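Local coordinates for protein bacterioferritin (Mycobacterium tuberculosis, PDB 3UOI) that probably oxidises ferrous iron with dioxygen at a diiron ferroxidase centre and stores the ferric mineral inside a haem-containing shell of 24 subunits, at residues L13-L17 with I60-I64. Residues are numbered along the deposited sequence; the frame is centred on the assembly and turned at random.
Sequences LNEQL and ITDRI
Ile-60 and Ile-64, one helical turn apart, push their side chains between Leu-13 and Leu-17 of the facing helix. The tight part is this aliphatic layer. With CG1 beside the backbone N (chi1 -67°), Ile-60 presents CG2 to helix 7-36, 3.7 Å from Leu-13 O and 4.1 Å from Leu-17 CB. Leu-13 O accepts the helical bond from Leu-17 N, and the methyl rests against it in van der Waals contact. The other branch of Ile-60 ends with CD1 4.0 Å from Gln-16 CG. The Gln-16 amide bonds to Arg-102 and to Glu-20, a predicted ligand of the ferroxidase iron, so the layer probably lies beside the diiron site. Ile-64 CG1 packs on Leu-13 CB (4.0 Å).

Toward the edges the contacts are narrower and the partners polar. Leu-13 CD1 touches the aliphatic start of Arg-63, at CG (4.1 Å), while the guanidinium forms a salt bridge with Glu-130 of a neighbouring subunit. Leu-17 CD1 stands 4.2 Å from Thr-61 OG1, which bonds to Ala-57 O and Tyr-73 OH. On the more open side, Ile-64 CD1 lies across the amide of Asn-14, 3.6 Å from OD1; Leu-70 O and Asn-72 N hold that amide.

The segments run antiparallel at 157°, joining helices 7-36 and 40-66 of the ferritin four-helix bundle; Leu-122 and Ile-125 of helix 116-146 pack against one flank, and Pro-71 of the following loop against Leu-17 and Ile-64.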
loop_
_atom_site.group_PDB
_atom_site.type_symbol
_atom_site.label_atom_id
_atom_site.label_comp_id
_atom_site.label_asym_id
_atom_site.label_seq_id
_atom_site.Cartn_x
_atom_site.Cartn_y
_atom_site.Cartn_z
ATOM N N LEU A 13 -53.224 -6.856 16.269
ATOM C CA LEU A 13 -52.034 -7.106 15.542
ATOM C C LEU A 13 -52.360 -7.546 14.150
ATOM O O LEU A 13 -51.832 -7.021 13.229
ATOM C CB LEU A 13 -51.162 -8.130 16.286
ATOM C CG LEU A 13 -50.369 -7.623 17.505
ATOM C CD1 LEU A 13 -49.585 -8.659 18.267
ATOM C CD2 LEU A 13 -49.497 -6.492 17.135
ATOM N N ASN A 14 -53.278 -8.475 14.017
ATOM C CA ASN A 14 -53.687 -8.972 12.718
ATOM C C ASN A 14 -54.363 -7.910 11.871
ATOM O O ASN A 14 -54.264 -7.912 10.705
ATOM C CB ASN A 14 -54.500 -10.242 12.784
ATOM C CG ASN A 14 -53.671 -11.443 12.671
ATOM O OD1 ASN A 14 -53.001 -11.634 11.698
ATOM N ND2 ASN A 14 -53.723 -12.276 13.655
ATOM N N GLU A 15 -55.064 -7.034 12.547
ATOM C CA GLU A 15 -55.706 -5.939 11.906
ATOM C C GLU A 15 -54.667 -5.028 11.288
ATOM O O GLU A 15 -54.824 -4.573 10.221
ATOM C CB GLU A 15 -56.497 -5.139 12.923
ATOM C CG GLU A 15 -57.929 -5.454 12.987
ATOM C CD GLU A 15 -58.649 -4.532 13.906
ATOM O OE1 GLU A 15 -59.102 -4.999 14.937
ATOM O OE2 GLU A 15 -58.747 -3.344 13.586
ATOM N N GLN A 16 -53.626 -4.747 12.055
ATOM C CA GLN A 16 -52.547 -3.876 11.646
ATOM C C GLN A 16 -51.755 -4.525 10.557
ATOM O O GLN A 16 -51.325 -3.878 9.652
ATOM C CB GLN A 16 -51.727 -3.373 12.807
ATOM C CG GLN A 16 -50.657 -2.398 12.464
ATOM C CD GLN A 16 -51.146 -1.102 11.855
ATOM O OE1 GLN A 16 -52.251 -0.668 12.062
ATOM N NE2 GLN A 16 -50.308 -0.516 11.068
ATOM N N LEU A 17 -51.584 -5.824 10.668
ATOM C CA LEU A 17 -50.874 -6.567 9.673
ATOM C C LEU A 17 -51.603 -6.451 8.346
ATOM O O LEU A 17 -51.006 -6.191 7.365
ATOM C CB LEU A 17 -50.765 -8.029 10.078
ATOM C CG LEU A 17 -50.284 -8.983 8.990
ATOM C CD1 LEU A 17 -48.992 -8.500 8.365
ATOM C CD2 LEU A 17 -50.108 -10.351 9.479
ATOM N N ILE A 60 -44.463 -7.409 12.595
ATOM C CA ILE A 60 -45.709 -7.815 13.248
ATOM C C ILE A 60 -45.872 -9.321 13.189
ATOM O O ILE A 60 -46.284 -9.947 14.133
ATOM C CB ILE A 60 -46.937 -7.107 12.665
ATOM C CG1 ILE A 60 -46.878 -5.653 12.992
ATOM C CG2 ILE A 60 -48.170 -7.597 13.234
ATOM C CD1 ILE A 60 -47.491 -4.770 11.985
ATOM N N THR A 61 -45.489 -9.870 12.059
ATOM C CA THR A 61 -45.585 -11.282 11.843
ATOM C C THR A 61 -44.830 -12.076 12.892
ATOM O O THR A 61 -45.353 -13.006 13.378
ATOM C CB THR A 61 -45.073 -11.645 10.464
ATOM O OG1 THR A 61 -45.777 -10.880 9.514
ATOM C CG2 THR A 61 -45.291 -13.100 10.197
ATOM N N ASP A 62 -43.621 -11.649 13.237
ATOM C CA ASP A 62 -42.781 -12.262 14.249
ATOM C C ASP A 62 -43.486 -12.125 15.603
ATOM O O ASP A 62 -43.440 -13.006 16.381
ATOM C CB ASP A 62 -41.425 -11.545 14.418
ATOM C CG ASP A 62 -40.487 -11.663 13.242
ATOM O OD1 ASP A 62 -40.552 -12.617 12.544
ATOM O OD2 ASP A 62 -39.660 -10.801 13.069
ATOM N N ARG A 63 -44.087 -10.973 15.873
ATOM C CA ARG A 63 -44.738 -10.762 17.160
ATOM C C ARG A 63 -45.910 -11.737 17.354
ATOM O O ARG A 63 -46.035 -12.337 18.366
ATOM C CB ARG A 63 -45.166 -9.294 17.319
ATOM C CG ARG A 63 -45.503 -8.815 18.686
ATOM C CD ARG A 63 -44.451 -9.065 19.774
ATOM N NE ARG A 63 -45.066 -9.116 21.097
ATOM C CZ ARG A 63 -44.563 -9.629 22.195
ATOM N NH1 ARG A 63 -43.387 -10.132 22.216
ATOM N NH2 ARG A 63 -45.280 -9.599 23.291
ATOM N N ILE A 64 -46.704 -11.896 16.324
ATOM C CA ILE A 64 -47.857 -12.735 16.320
ATOM C C ILE A 64 -47.440 -14.163 16.528
ATOM O O ILE A 64 -48.042 -14.863 17.282
ATOM C CB ILE A 64 -48.632 -12.594 14.989
ATOM C CG1 ILE A 64 -49.131 -11.159 14.753
ATOM C CG2 ILE A 64 -49.695 -13.595 14.881
ATOM C CD1 ILE A 64 -50.022 -11.047 13.707
#